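Antitoxin epsilon (Streptococcus pyogenes, PDB 1GVN) neutralises the cognate zeta toxin as the antitoxin of a plasmid-borne type II toxin-antitoxin system that kills cells losing the plasmid. Local coordinates at residues A[24-34]-A[77-88]. Sequence-based numbering, arbitrary orientation.
Sequences RVLNYVLNHEL and NRYSKQVLNKEK
Leu84 lies over one face of the Tyr28 ring, its CD2 methyl 3.5 Å from the ring centroid and 16° off the normal, a CH-pi contact. The other leucine branch turns to the arginine, where Leu84 CD1 rests 3.5 Å from Arg24 CG. His32 covers the opposite face of the tyrosine, with ND1 above the ring centre, so the phenol is sandwiched between leucine and imidazole. The imidazole is held at ND1 by Tyr28 O, which also accepts from His32 N, while His32 NE2 reaches Glu87 O at 2.8 Å from above that carbonyl's plane. The phenol's OH bonds to Glu43 and takes a weak bond from Lys86 N. In this all-helical fold the short axes of 24-31 and 77-83, at the ends of helices 5-31 and 63-83, run nearly parallel (20°); helix 5-31 closes in a Schellman motif with Glu33 at C-prime, and the tail following helix 63-83 meets Tyr28, Asn31 and His32. There Lys88 NZ donates to Asn31 O (2.9 Å), although residues 87 and 88 are poorly ordered. Farther back, with CG anti to the backbone N (chi1 174°) and a bend at chi3, the Arg24 chain brings its guanidinium to Asn77 and Ser80. Arg24 NH1 and NH2 both donate to Asn77 OD1, at 2.8 and 3.2 Å, and NH1 also to Ser80 OG; both acceptors lie in the guanidinium plane. Over one guanidinium face passes Lys81 CE, the lysine's NZ pairing with an acidic side chain of another protein's chain.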
# COMPACT_ATOMS: atom_id res chain seq x y z
N ARG A 24 0.72 -2.42 14.41
CA ARG A 24 1.78 -1.44 14.58
C ARG A 24 1.24 -0.07 14.18
O ARG A 24 1.40 0.91 14.90
CB ARG A 24 2.98 -1.79 13.69
CG ARG A 24 4.10 -0.75 13.69
CD ARG A 24 5.21 -1.15 12.72
NE ARG A 24 5.75 -2.47 13.05
CZ ARG A 24 5.85 -3.48 12.18
NH1 ARG A 24 5.46 -3.33 10.92
NH2 ARG A 24 6.33 -4.65 12.59
N VAL A 25 0.59 -0.02 13.02
CA VAL A 25 0.03 1.23 12.52
C VAL A 25 -1.09 1.75 13.42
O VAL A 25 -1.14 2.94 13.73
CB VAL A 25 -0.49 1.05 11.08
CG1 VAL A 25 -1.10 2.36 10.59
CG2 VAL A 25 0.65 0.63 10.17
N LEU A 26 -2.00 0.86 13.82
CA LEU A 26 -3.10 1.27 14.69
C LEU A 26 -2.55 1.84 15.99
O LEU A 26 -2.97 2.91 16.43
CB LEU A 26 -4.01 0.07 15.01
CG LEU A 26 -5.17 0.40 15.97
CD1 LEU A 26 -6.12 1.43 15.35
CD2 LEU A 26 -5.92 -0.88 16.31
N ASN A 27 -1.60 1.13 16.60
CA ASN A 27 -1.01 1.59 17.85
C ASN A 27 -0.43 2.99 17.73
O ASN A 27 -0.62 3.83 18.61
CB ASN A 27 0.09 0.64 18.32
CG ASN A 27 -0.40 -0.33 19.38
OD1 ASN A 27 -1.23 0.03 20.22
ND2 ASN A 27 0.12 -1.56 19.36
N TYR A 28 0.29 3.23 16.64
CA TYR A 28 0.91 4.53 16.41
C TYR A 28 -0.14 5.63 16.28
O TYR A 28 -0.06 6.67 16.94
CB TYR A 28 1.78 4.46 15.15
CG TYR A 28 2.51 5.73 14.81
CD1 TYR A 28 1.85 6.80 14.21
CD2 TYR A 28 3.88 5.86 15.05
CE1 TYR A 28 2.53 7.96 13.85
CE2 TYR A 28 4.57 7.01 14.69
CZ TYR A 28 3.89 8.06 14.09
OH TYR A 28 4.57 9.19 13.70
N VAL A 29 -1.13 5.39 15.43
CA VAL A 29 -2.20 6.36 15.21
C VAL A 29 -2.90 6.70 16.52
O VAL A 29 -3.14 7.87 16.82
CB VAL A 29 -3.23 5.83 14.18
CG1 VAL A 29 -4.48 6.71 14.17
CG2 VAL A 29 -2.59 5.82 12.79
N LEU A 30 -3.22 5.69 17.31
CA LEU A 30 -3.89 5.92 18.59
C LEU A 30 -2.96 6.61 19.59
O LEU A 30 -3.36 7.57 20.25
CB LEU A 30 -4.41 4.60 19.17
CG LEU A 30 -5.52 3.92 18.36
CD1 LEU A 30 -5.91 2.61 19.05
CD2 LEU A 30 -6.73 4.85 18.26
N ASN A 31 -1.73 6.12 19.69
CA ASN A 31 -0.78 6.70 20.62
C ASN A 31 -0.51 8.17 20.31
O ASN A 31 -0.33 8.97 21.22
CB ASN A 31 0.53 5.90 20.63
CG ASN A 31 0.39 4.57 21.37
OD1 ASN A 31 -0.15 4.51 22.48
ND2 ASN A 31 0.89 3.50 20.75
N HIS A 32 -0.49 8.53 19.03
CA HIS A 32 -0.24 9.92 18.68
C HIS A 32 -1.51 10.74 18.56
O HIS A 32 -1.48 11.89 18.14
CB HIS A 32 0.57 10.00 17.38
CG HIS A 32 1.98 9.53 17.54
ND1 HIS A 32 2.31 8.19 17.65
CD2 HIS A 32 3.14 10.21 17.71
CE1 HIS A 32 3.60 8.08 17.88
NE2 HIS A 32 4.13 9.29 17.92
N GLU A 33 -2.63 10.13 18.95
CA GLU A 33 -3.92 10.81 18.91
C GLU A 33 -4.21 11.47 17.57
O GLU A 33 -4.79 12.56 17.51
CB GLU A 33 -3.98 11.84 20.04
CG GLU A 33 -3.81 11.20 21.42
CD GLU A 33 -3.76 12.20 22.55
OE1 GLU A 33 -4.37 13.28 22.42
OE2 GLU A 33 -3.15 11.88 23.59
N LEU A 34 -3.83 10.80 16.49
CA LEU A 34 -4.08 11.33 15.16
C LEU A 34 -5.55 11.16 14.81
O LEU A 34 -6.17 10.16 15.14
CB LEU A 34 -3.21 10.61 14.13
CG LEU A 34 -1.70 10.72 14.34
CD1 LEU A 34 -0.98 9.91 13.27
CD2 LEU A 34 -1.26 12.18 14.29
N ASN A 77 5.09 -4.08 5.78
CA ASN A 77 5.79 -4.31 7.04
C ASN A 77 7.02 -3.40 7.00
O ASN A 77 7.31 -2.67 7.95
CB ASN A 77 6.20 -5.78 7.16
CG ASN A 77 6.83 -6.10 8.51
OD1 ASN A 77 6.39 -5.62 9.55
ND2 ASN A 77 7.87 -6.94 8.49
N ARG A 78 7.72 -3.43 5.87
CA ARG A 78 8.91 -2.61 5.67
C ARG A 78 8.57 -1.12 5.67
O ARG A 78 9.20 -0.33 6.36
CB ARG A 78 9.59 -2.97 4.34
CG ARG A 78 10.23 -4.36 4.30
CD ARG A 78 11.09 -4.52 3.05
NE ARG A 78 10.30 -4.54 1.81
CZ ARG A 78 9.80 -5.65 1.26
NH1 ARG A 78 10.00 -6.82 1.83
NH2 ARG A 78 9.10 -5.57 0.14
N TYR A 79 7.58 -0.75 4.87
CA TYR A 79 7.18 0.65 4.76
C TYR A 79 6.69 1.28 6.06
O TYR A 79 7.06 2.41 6.39
CB TYR A 79 6.10 0.80 3.68
CG TYR A 79 5.60 2.22 3.53
CD1 TYR A 79 6.45 3.23 3.07
CD2 TYR A 79 4.30 2.56 3.88
CE1 TYR A 79 6.00 4.55 2.97
CE2 TYR A 79 3.84 3.87 3.78
CZ TYR A 79 4.70 4.85 3.33
OH TYR A 79 4.25 6.15 3.30
N SER A 80 5.86 0.55 6.81
CA SER A 80 5.33 1.08 8.07
C SER A 80 6.45 1.43 9.05
O SER A 80 6.40 2.45 9.73
CB SER A 80 4.35 0.09 8.71
OG SER A 80 4.99 -1.13 9.03
N LYS A 81 7.47 0.57 9.11
CA LYS A 81 8.59 0.81 10.01
C LYS A 81 9.30 2.12 9.70
O LYS A 81 9.90 2.72 10.58
CB LYS A 81 9.58 -0.35 9.93
CG LYS A 81 9.03 -1.68 10.41
CD LYS A 81 10.09 -2.77 10.36
CE LYS A 81 9.54 -4.10 10.83
NZ LYS A 81 10.56 -5.18 10.74
N GLN A 82 9.21 2.57 8.45
CA GLN A 82 9.85 3.81 8.03
C GLN A 82 9.01 5.05 8.32
O GLN A 82 9.49 6.02 8.90
CB GLN A 82 10.18 3.77 6.53
CG GLN A 82 11.01 4.97 6.06
CD GLN A 82 11.25 5.00 4.56
OE1 GLN A 82 11.49 3.96 3.93
NE2 GLN A 82 11.20 6.19 3.97
N VAL A 83 7.74 5.03 7.91
CA VAL A 83 6.87 6.19 8.11
C VAL A 83 6.51 6.50 9.56
O VAL A 83 6.26 7.66 9.89
CB VAL A 83 5.56 6.03 7.33
CG1 VAL A 83 5.83 6.15 5.86
CG2 VAL A 83 4.91 4.70 7.66
N LEU A 84 6.48 5.49 10.41
CA LEU A 84 6.15 5.69 11.81
C LEU A 84 7.38 6.28 12.49
O LEU A 84 8.01 5.65 13.34
CB LEU A 84 5.73 4.36 12.44
CG LEU A 84 4.54 3.75 11.68
CD1 LEU A 84 4.09 2.45 12.33
CD2 LEU A 84 3.40 4.75 11.65
N ASN A 85 7.70 7.54 12.13
CA ASN A 85 8.90 8.27 12.51
C ASN A 85 8.68 9.06 13.79
O ASN A 85 9.63 9.11 14.64
CB ASN A 85 9.34 9.20 11.38
CG ASN A 85 10.63 9.93 11.70
OD1 ASN A 85 11.48 9.42 12.44
ND2 ASN A 85 10.79 11.13 11.15
N LYS A 86 7.60 9.77 13.99
CA LYS A 86 7.40 10.59 15.18
C LYS A 86 7.50 9.80 16.48
O LYS A 86 7.05 8.65 16.56
CB LYS A 86 6.07 11.34 15.10
CG LYS A 86 6.14 12.56 14.18
CD LYS A 86 4.78 13.21 13.98
CE LYS A 86 3.88 12.35 13.13
NZ LYS A 86 2.61 13.04 12.80
N GLU A 87 8.10 10.42 17.49
CA GLU A 87 8.28 9.80 18.79
C GLU A 87 7.13 10.16 19.73
O GLU A 87 6.12 10.72 19.30
CB GLU A 87 9.61 10.26 19.40
CG GLU A 87 10.03 9.54 20.67
CD GLU A 87 11.10 10.28 21.43
OE1 GLU A 87 10.81 11.38 21.96
OE2 GLU A 87 12.24 9.77 21.50
N LYS A 88 7.31 9.83 21.02
CA LYS A 88 6.35 10.10 22.10
C LYS A 88 5.59 8.86 22.56
O LYS A 88 5.62 7.82 21.91
CB LYS A 88 5.35 11.20 21.70
CG LYS A 88 3.90 10.74 21.57
CD LYS A 88 2.97 11.89 21.24
CE LYS A 88 1.51 11.47 21.31
NZ LYS A 88 1.14 11.01 22.68